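Local coordinates for protein - conserved hypothetical (Bacillus anthracis, PDB 4LES) that is of unknown function but folds into a compact, beta-rich domain in which antiparallel sheets pack together with two short helices, at residues A[91-96]-A[157-162]; A[136-139]-A[143-146]; A[76-81]-A[85-90]. One frame throughout, in Å; residues are numbered along the deposited sequence.

Interaction 1: A[91-96]-A[157-162]; sequences VERDKV and VEKGET. With PO4 (phosphate ion), chain E.
Arg93 and Glu158 reach for each other from opposite directions and meet in a salt bridge, Arg93 NH1 to Glu158 OE2, modelled at 2.5 Å, a length not to be pressed. The two flat groups do not form a flat, two-pronged (bidentate) pairing: guanidinium and carboxylate planes stand 60° apart, and OE2 approaches the guanidinium obliquely. The other carboxylate oxygen turns toward the backbone of Val96, with Glu158 OE1 3.4 Å from Val96 CA, and accepts a hydrogen bond from Gly97 N. OE2 thus takes the charge of Arg93 while OE1 holds the backbone just beyond Val96.

Next comes what sets these groups in place. Arg93 bends at chi3 (-79°), and its NE-H points straight at Lys95 O, 2.9 Å away and in the guanidinium plane, which fixes the rotation of the group. Glu158 simply stretches out from the last turn of helix 149-158. That helix closes in a Schellman motif with Gly160, at positive phi, as its C-prime residue; Gly160 N bonds back to Val157 O and Glu161 N to Asp156 O.

A phosphate ion, probably from the crystallisation liquor, lies beside the bridge. Its O1 sits at the guanidinium edge, 3.0 Å from Arg93 NH2, while Lys159 NZ donates a weak hydrogen bond of 3.1 Å to its O3. Arg89 NH2 also bonds this ion. Three basic side chains converge on one anion, with acidic partners close by, so the site may accept anionic groups, although the ion alone establishes no natural ligand.

Interaction 2: A[136-139]-A[143-146]; sequences DLVD and NAYQ
A tight, hairpin-like return brings Asn143, Ala144 and Tyr145 back alongside Leu137, Val138 and Asp139 of strand 135-139, with a single backbone bridge pairing Val138 and Ala144. On either side of that bridge runs a main-chain hydrogen bond: Tyr145 N to Leu137 O at 2.9 Å, and Asp139 N to Asn143 O at 3.1 Å. Asn143 O also receives the CA-H of Val138, its CA 3.2 Å away. Beside the bridge, Val138 CG2 and Ala144 CB touch at 4.1 Å.

The carboxylate of Asp139 ties the turn together through both oxygens. Its CG lies between backbone N and carbonyl carbon (chi1 64°), which swings both oxygens across to the returning chain. OD1 takes the backbone Asn143 N at 3.0 Å, from above the carboxylate plane, and a weak bond from Asn141 N within the turn. OD2 accepts twice. Asn143 ND2 comes in on its syn lone pair at 3.1 Å, with OD2 lying in the amide plane, while Tyr145 OH donates from the anti side at 2.8 Å, out of the carboxylate plane. Ring and carboxylate planes are 79° apart. With three donors from two residues of the returning segment, this buried acid is well satisfied, and its negative charge is probably stabilised. The Tyr145 ring is thereby held at its hydroxyl end, and its edge meets Leu137 O, 3.4 Å from CD1.

The returning segment runs along the outer edge of strand 135-139; on the other edge, Asp136 and Val138 pair through their backbones with Val196 and Tyr194 of strand 193-197. Leu137 and Tyr145 both pack on Tyr181 and Ile183 of strand 174-184, and beyond Gln146 the loop leads on to helix 149-158.

Interaction 3: A[76-81]-A[85-90]; sequences KDFHTP and VTVKRV. With PO4 (phosphate ion), chain E; EOH (ethanol), chain D.
Lys76 and Phe78 pair with Val87 and Val85 across an antiparallel beta hairpin, each couple a hydrogen-bonded pair, with Asp77 opposite Thr86 as the non-hydrogen-bonded pair between them. The strand directions differ by 156°. Four backbone bonds carry the ladder. Lys76 N reaches Val87 O at 3.1 Å and Val87 N returns to Lys76 O at 2.9 Å; Phe78 N to Val85 O and Val85 N to Phe78 O are both 2.8 Å. On the face of Asp77 and Thr86, the two side chains approach obliquely, Asp77 CG 3.5 Å from Thr86 OG1.

The apolar contact is on the face with Phe78, Val85 and Val87. Phe78 CG stands anti to its carbonyl carbon (chi1 -57°), laying the ring along the partner strand: Val85 O is near its edge, and CE1 meets Val87 CG2 obliquely at 3.8 Å.

Charged groups work at the far end. Arg89 NH2 donates to the phosphate ion, to O3 at 3.1 Å and more weakly to O1, while its NE and NH1 form salt bridges with Glu116 and Glu71.

Val197 of strand 193-197 packs on Phe78, Val85 and Val87, Tyr201 of strand 201-204 sets its ring against Phe78, and Pro133 lies on Val85. Strand 69-79 forms one border of the four-stranded sheet; strand 83-96 continues it inward to strand 110-121.

How the interactions relate
From the N terminus, interaction 3 comes first and closes the hairpin of strands 69-79 and 83-96. Interaction 1 opens directly afterwards, on the same strand 83-96, and is in series with it; it closes a far longer loop, some 60 residues, by bringing the end of helix 149-158 to the end of that strand. Nested inside this loop is interaction 2, a short turn on the three-stranded sheet of strands 135-139, 193-197 and 201-204. Interactions 1 and 3 lie on opposite sides of the chain's centre, their centres 19 Å apart, yet both touch the same phosphate. Interaction 2 touches neither, its nearest atoms being about 5 Å from interaction 3.

Interaction 1: A[91-96]-A[157-162]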
loop_
_atom_site.group_PDB
_atom_site.type_symbol
_atom_site.label_atom_id
_atom_site.label_comp_id
_atom_site.label_asym_id
_atom_site.label_seq_id
_atom_site.Cartn_x
_atom_site.Cartn_y
_atom_site.Cartn_z
ATOM N N VAL A 91 -3.803 3.036 6.116
ATOM C CA VAL A 91 -3.983 2.777 7.551
ATOM C C VAL A 91 -2.715 3.061 8.341
ATOM O O VAL A 91 -1.644 2.619 7.972
ATOM C CB VAL A 91 -4.345 1.307 7.782
ATOM C CG1 VAL A 91 -4.554 1.024 9.271
ATOM C CG2 VAL A 91 -5.613 0.977 7.009
ATOM N N GLU A 92 -2.865 3.801 9.428
ATOM C CA GLU A 92 -1.775 4.139 10.325
ATOM C C GLU A 92 -1.919 3.216 11.504
ATOM O O GLU A 92 -2.960 3.229 12.180
ATOM C CB GLU A 92 -1.912 5.605 10.771
ATOM C CG GLU A 92 -0.891 6.061 11.792
ATOM C CD GLU A 92 -1.098 7.506 12.228
ATOM O OE1 GLU A 92 -2.163 8.095 11.946
ATOM O OE2 GLU A 92 -0.181 8.053 12.871
ATOM N N ARG A 93 -0.908 2.398 11.757
ATOM C CA ARG A 93 -0.987 1.446 12.871
ATOM C C ARG A 93 0.305 1.161 13.608
ATOM O O ARG A 93 1.387 1.433 13.126
ATOM C CB ARG A 93 -1.637 0.135 12.411
ATOM C CG ARG A 93 -1.058 -0.492 11.167
ATOM C CD ARG A 93 -2.062 -1.442 10.523
ATOM N NE ARG A 93 -2.113 -2.728 11.186
ATOM C CZ ARG A 93 -3.140 -3.574 11.153
ATOM N NH1 ARG A 93 -3.046 -4.721 11.801
ATOM N NH2 ARG A 93 -4.262 -3.284 10.518
ATOM N N ASP A 94 0.137 0.602 14.800
ATOM C CA ASP A 94 1.235 0.256 15.730
ATOM C C ASP A 94 1.932 -1.080 15.459
ATOM O O ASP A 94 2.978 -1.346 16.024
ATOM C CB ASP A 94 0.677 0.200 17.158
ATOM C CG ASP A 94 -0.454 -0.846 17.316
ATOM O OD1 ASP A 94 -1.132 -1.197 16.312
ATOM O OD2 ASP A 94 -0.684 -1.307 18.452
ATOM N N LYS A 95 1.346 -1.935 14.629
ATOM C CA LYS A 95 1.951 -3.231 14.348
ATOM C C LYS A 95 1.294 -3.951 13.171
ATOM O O LYS A 95 0.198 -3.573 12.714
ATOM C CB LYS A 95 1.869 -4.135 15.585
ATOM C CG LYS A 95 0.443 -4.485 15.972
ATOM C CD LYS A 95 0.353 -5.410 17.176
ATOM C CE LYS A 95 -1.112 -5.732 17.446
ATOM N NZ LYS A 95 -1.300 -6.672 18.580
ATOM N N VAL A 96 1.993 -4.980 12.676
ATOM C CA VAL A 96 1.503 -5.847 11.594
ATOM C C VAL A 96 1.856 -7.285 11.957
ATOM O O VAL A 96 2.780 -7.515 12.737
ATOM C CB VAL A 96 2.089 -5.491 10.188
ATOM C CG1 VAL A 96 1.611 -4.124 9.724
ATOM C CG2 VAL A 96 3.613 -5.584 10.174
ATOM N N VAL A 157 0.144 -11.772 5.149
ATOM C CA VAL A 157 -0.240 -13.003 5.858
ATOM C C VAL A 157 -1.322 -12.644 6.891
ATOM O O VAL A 157 -2.317 -13.350 7.036
ATOM C CB VAL A 157 0.957 -13.700 6.552
ATOM C CG1 VAL A 157 0.481 -14.896 7.377
ATOM C CG2 VAL A 157 1.980 -14.149 5.514
ATOM N N GLU A 158 -1.129 -11.535 7.590
ATOM C CA GLU A 158 -2.118 -11.063 8.535
ATOM C C GLU A 158 -3.517 -11.030 7.891
ATOM O O GLU A 158 -4.504 -11.391 8.526
ATOM C CB GLU A 158 -1.741 -9.676 9.034
ATOM C CG GLU A 158 -2.776 -9.070 9.963
ATOM C CD GLU A 158 -2.426 -7.674 10.394
ATOM O OE1 GLU A 158 -1.272 -7.248 10.204
ATOM O OE2 GLU A 158 -3.322 -7.005 10.925
ATOM N N LYS A 159 -3.587 -10.611 6.627
ATOM C CA LYS A 159 -4.867 -10.519 5.910
ATOM C C LYS A 159 -5.273 -11.780 5.133
ATOM O O LYS A 159 -6.265 -11.752 4.410
ATOM C CB LYS A 159 -4.846 -9.302 4.954
ATOM C CG LYS A 159 -4.697 -7.956 5.673
ATOM C CD LYS A 159 -5.856 -7.704 6.635
ATOM C CE LYS A 159 -5.580 -6.532 7.559
ATOM N NZ LYS A 159 -6.636 -6.366 8.598
ATOM N N GLY A 160 -4.524 -12.873 5.281
ATOM C CA GLY A 160 -4.824 -14.121 4.572
ATOM C C GLY A 160 -4.411 -14.089 3.107
ATOM O O GLY A 160 -4.931 -14.842 2.290
ATOM N N GLU A 161 -3.466 -13.224 2.774
ATOM C CA GLU A 161 -2.976 -13.096 1.405
ATOM C C GLU A 161 -1.657 -13.858 1.373
ATOM O O GLU A 161 -0.560 -13.302 1.275
ATOM C CB GLU A 161 -2.866 -11.616 1.029
ATOM C CG GLU A 161 -4.189 -10.884 1.299
ATOM C CD GLU A 161 -4.207 -9.428 0.881
ATOM O OE1 GLU A 161 -5.182 -8.738 1.243
ATOM O OE2 GLU A 161 -3.270 -8.973 0.193
ATOM N N THR A 162 -1.821 -15.168 1.467
ATOM C CA THR A 162 -0.730 -16.096 1.568
ATOM C C THR A 162 -0.763 -17.064 0.392
ATOM O O THR A 162 -1.471 -18.076 0.402
ATOM C CB THR A 162 -0.821 -16.861 2.894
ATOM O OG1 THR A 162 0.193 -17.879 2.930
ATOM C CG2 THR A 162 -2.220 -17.494 3.059
HETATM P P PO4 E . -8.107 -3.509 9.923
HETATM O O1 PO4 E . -6.913 -2.899 9.221
HETATM O O2 PO4 E . -9.012 -2.444 10.482
HETATM O O3 PO4 E . -8.870 -4.309 8.915
HETATM O O4 PO4 E . -7.635 -4.394 11.044
#

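Interaction 2: A[136-139]-A[143-146]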
loop_
_atom_site.group_PDB
_atom_site.type_symbol
_atom_site.label_atom_id
_atom_site.label_comp_id
_atom_site.label_asym_id
_atom_site.label_seq_id
_atom_site.Cartn_x
_atom_site.Cartn_y
_atom_site.Cartn_z
ATOM N N ASP A 136 2.872 5.084 -4.569
ATOM C CA ASP A 136 3.761 5.573 -3.523
ATOM C C ASP A 136 3.117 6.532 -2.543
ATOM O O ASP A 136 2.265 7.322 -2.901
ATOM C CB ASP A 136 4.911 6.322 -4.138
ATOM C CG ASP A 136 5.768 5.452 -5.025
ATOM O OD1 ASP A 136 6.122 4.321 -4.637
ATOM O OD2 ASP A 136 6.075 5.924 -6.107
ATOM N N LEU A 137 3.569 6.421 -1.301
ATOM C CA LEU A 137 3.198 7.301 -0.243
ATOM C C LEU A 137 4.115 8.491 -0.389
ATOM O O LEU A 137 5.340 8.325 -0.450
ATOM C CB LEU A 137 3.418 6.645 1.104
ATOM C CG LEU A 137 3.139 7.545 2.292
ATOM C CD1 LEU A 137 1.633 7.794 2.418
ATOM C CD2 LEU A 137 3.698 6.898 3.542
ATOM N N VAL A 138 3.538 9.690 -0.426
ATOM C CA VAL A 138 4.325 10.913 -0.625
ATOM C C VAL A 138 3.924 11.976 0.369
ATOM O O VAL A 138 2.726 12.130 0.672
ATOM C CB VAL A 138 4.136 11.467 -2.037
ATOM C CG1 VAL A 138 5.046 12.668 -2.286
ATOM C CG2 VAL A 138 4.424 10.386 -3.060
ATOM N N ASP A 139 4.921 12.691 0.900
ATOM C CA ASP A 139 4.651 13.745 1.891
ATOM C C ASP A 139 4.525 15.101 1.218
ATOM O O ASP A 139 4.592 15.184 0.006
ATOM C CB ASP A 139 5.708 13.741 3.008
ATOM C CG ASP A 139 7.113 14.080 2.532
ATOM O OD1 ASP A 139 7.304 14.761 1.503
ATOM O OD2 ASP A 139 8.049 13.678 3.243
ATOM N N ASN A 143 8.765 13.813 -0.881
ATOM C CA ASN A 143 9.554 12.622 -0.673
ATOM C C ASN A 143 8.590 11.475 -0.897
ATOM O O ASN A 143 7.494 11.465 -0.329
ATOM C CB ASN A 143 10.104 12.555 0.729
ATOM C CG ASN A 143 11.095 13.648 1.009
ATOM O OD1 ASN A 143 12.121 13.771 0.332
ATOM N ND2 ASN A 143 10.806 14.444 2.024
ATOM N N ALA A 144 8.982 10.553 -1.768
ATOM C CA ALA A 144 8.216 9.371 -2.058
ATOM C C ALA A 144 8.903 8.268 -1.268
ATOM O O ALA A 144 10.124 8.190 -1.268
ATOM C CB ALA A 144 8.251 9.099 -3.545
ATOM N N TYR A 145 8.144 7.432 -0.573
ATOM C CA TYR A 145 8.741 6.388 0.251
ATOM C C TYR A 145 8.774 5.017 -0.410
ATOM O O TYR A 145 7.948 4.697 -1.279
ATOM C CB TYR A 145 8.057 6.343 1.624
ATOM C CG TYR A 145 8.299 7.627 2.363
ATOM C CD1 TYR A 145 7.535 8.755 2.093
ATOM C CD2 TYR A 145 9.327 7.734 3.290
ATOM C CE1 TYR A 145 7.770 9.948 2.731
ATOM C CE2 TYR A 145 9.578 8.932 3.934
ATOM C CZ TYR A 145 8.795 10.034 3.650
ATOM O OH TYR A 145 9.025 11.232 4.296
ATOM N N GLN A 146 9.750 4.227 0.021
ATOM C CA GLN A 146 9.958 2.878 -0.467
ATOM C C GLN A 146 9.293 1.906 0.517
ATOM O O GLN A 146 9.502 2.015 1.705
ATOM C CB GLN A 146 11.469 2.597 -0.531
ATOM C CG GLN A 146 11.850 1.377 -1.342
ATOM C CD GLN A 146 11.769 1.641 -2.837
ATOM O OE1 GLN A 146 12.621 2.339 -3.405
ATOM N NE2 GLN A 146 10.758 1.062 -3.493
HETATM O O HOH W 1 6.165 2.800 -2.619
#

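Interaction 3: A[76-81]-A[85-90]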
loop_
_atom_site.group_PDB
_atom_site.type_symbol
_atom_site.label_atom_id
_atom_site.label_comp_id
_atom_site.label_asym_id
_atom_site.label_seq_id
_atom_site.Cartn_x
_atom_site.Cartn_y
_atom_site.Cartn_z
ATOM N N LYS A 76 -10.805 4.697 -4.570
ATOM C CA LYS A 76 -10.790 5.232 -5.929
ATOM C C LYS A 76 -10.003 4.353 -6.871
ATOM O O LYS A 76 -9.009 3.754 -6.467
ATOM C CB LYS A 76 -10.182 6.632 -5.961
ATOM C CG LYS A 76 -10.983 7.606 -5.135
ATOM C CD LYS A 76 -10.539 9.052 -5.267
ATOM C CE LYS A 76 -11.283 9.872 -4.208
ATOM N NZ LYS A 76 -10.945 11.304 -4.343
ATOM N N ASP A 77 -10.453 4.295 -8.120
ATOM C CA ASP A 77 -9.828 3.504 -9.164
ATOM C C ASP A 77 -9.161 4.505 -10.136
ATOM O O ASP A 77 -9.739 5.534 -10.471
ATOM C CB ASP A 77 -10.910 2.626 -9.820
ATOM C CG ASP A 77 -10.349 1.539 -10.731
ATOM O OD1 ASP A 77 -9.115 1.502 -10.963
ATOM O OD2 ASP A 77 -11.172 0.716 -11.217
ATOM N N PHE A 78 -7.923 4.215 -10.530
ATOM C CA PHE A 78 -7.138 5.071 -11.368
ATOM C C PHE A 78 -6.739 4.299 -12.592
ATOM O O PHE A 78 -6.133 3.227 -12.513
ATOM C CB PHE A 78 -5.897 5.522 -10.635
ATOM C CG PHE A 78 -6.177 6.220 -9.348
ATOM C CD1 PHE A 78 -6.306 5.506 -8.171
ATOM C CD2 PHE A 78 -6.302 7.580 -9.305
ATOM C CE1 PHE A 78 -6.556 6.141 -6.970
ATOM C CE2 PHE A 78 -6.550 8.231 -8.104
ATOM C CZ PHE A 78 -6.678 7.499 -6.933
ATOM N N HIS A 79 -7.066 4.869 -13.738
ATOM C CA HIS A 79 -6.803 4.244 -14.995
ATOM C C HIS A 79 -5.405 4.514 -15.571
ATOM O O HIS A 79 -4.949 5.654 -15.616
ATOM C CB HIS A 79 -7.836 4.713 -15.992
ATOM C CG HIS A 79 -7.653 4.127 -17.335
ATOM N ND1 HIS A 79 -8.079 2.854 -17.649
ATOM C CD2 HIS A 79 -7.074 4.627 -18.452
ATOM C CE1 HIS A 79 -7.769 2.599 -18.909
ATOM N NE2 HIS A 79 -7.167 3.660 -19.415
ATOM N N THR A 80 -4.734 3.438 -15.990
ATOM C CA THR A 80 -3.437 3.525 -16.662
ATOM C C THR A 80 -3.641 2.694 -17.911
ATOM O O THR A 80 -4.627 1.950 -18.012
ATOM C CB THR A 80 -2.248 3.004 -15.807
ATOM O OG1 THR A 80 -2.300 1.570 -15.673
ATOM C CG2 THR A 80 -2.243 3.660 -14.456
ATOM N N PRO A 81 -2.738 2.836 -18.889
ATOM C CA PRO A 81 -2.926 2.123 -20.153
ATOM C C PRO A 81 -3.147 0.616 -20.031
ATOM O O PRO A 81 -4.024 0.074 -20.691
ATOM C CB PRO A 81 -1.625 2.418 -20.918
ATOM C CG PRO A 81 -1.112 3.701 -20.326
ATOM C CD PRO A 81 -1.505 3.653 -18.879
ATOM N N VAL A 85 -5.801 0.669 -11.374
ATOM C CA VAL A 85 -5.273 0.522 -10.037
ATOM C C VAL A 85 -6.251 1.083 -9.021
ATOM O O VAL A 85 -6.615 2.251 -9.087
ATOM C CB VAL A 85 -3.931 1.268 -9.904
ATOM C CG1 VAL A 85 -3.424 1.187 -8.478
ATOM C CG2 VAL A 85 -2.908 0.698 -10.881
ATOM N N THR A 86 -6.696 0.250 -8.094
ATOM C CA THR A 86 -7.620 0.686 -7.060
ATOM C C THR A 86 -6.856 0.902 -5.779
ATOM O O THR A 86 -6.057 0.047 -5.381
ATOM C CB THR A 86 -8.698 -0.371 -6.815
ATOM O OG1 THR A 86 -9.460 -0.524 -8.000
ATOM C CG2 THR A 86 -9.637 0.059 -5.686
ATOM N N VAL A 87 -7.053 2.064 -5.163
ATOM C CA VAL A 87 -6.484 2.361 -3.861
ATOM C C VAL A 87 -7.657 2.317 -2.885
ATOM O O VAL A 87 -8.620 3.063 -3.010
ATOM C CB VAL A 87 -5.771 3.713 -3.817
ATOM C CG1 VAL A 87 -5.203 3.970 -2.430
ATOM C CG2 VAL A 87 -4.634 3.708 -4.830
ATOM N N LYS A 88 -7.585 1.424 -1.914
ATOM C CA LYS A 88 -8.712 1.252 -1.023
ATOM C C LYS A 88 -8.602 2.132 0.172
ATOM O O LYS A 88 -9.434 2.968 0.402
ATOM C CB LYS A 88 -8.827 -0.202 -0.624
ATOM C CG LYS A 88 -9.042 -1.107 -1.818
ATOM C CD LYS A 88 -9.070 -2.559 -1.371
ATOM C CE LYS A 88 -9.415 -3.446 -2.541
ATOM N NZ LYS A 88 -9.376 -4.896 -2.190
ATOM N N ARG A 89 -7.554 1.974 0.938
ATOM C CA ARG A 89 -7.401 2.800 2.092
ATOM C C ARG A 89 -5.967 2.871 2.498
ATOM O O ARG A 89 -5.128 2.106 2.012
ATOM C CB ARG A 89 -8.244 2.269 3.227
ATOM C CG ARG A 89 -8.021 0.813 3.527
ATOM C CD ARG A 89 -8.905 0.330 4.714
ATOM N NE ARG A 89 -8.377 -0.974 5.071
ATOM C CZ ARG A 89 -8.493 -1.598 6.245
ATOM N NH1 ARG A 89 -9.173 -1.067 7.257
ATOM N NH2 ARG A 89 -7.908 -2.785 6.389
ATOM N N VAL A 90 -5.693 3.830 3.375
ATOM C CA VAL A 90 -4.377 4.006 3.953
ATOM C C VAL A 90 -4.624 3.835 5.447
ATOM O O VAL A 90 -5.571 4.414 5.973
ATOM C CB VAL A 90 -3.798 5.392 3.668
ATOM C CG1 VAL A 90 -2.512 5.592 4.439
ATOM C CG2 VAL A 90 -3.582 5.582 2.169
HETATM P P PO4 E . -8.107 -3.509 9.923
HETATM O O1 PO4 E . -6.913 -2.899 9.221
HETATM O O2 PO4 E . -9.012 -2.444 10.482
HETATM O O3 PO4 E . -8.870 -4.309 8.915
HETATM O O4 PO4 E . -7.635 -4.394 11.044
HETATM C C1 EOH D . -12.547 -1.808 -13.386
HETATM C C2 EOH D . -12.523 -2.455 -14.758
HETATM O O EOH D . -11.217 -1.487 -12.959
#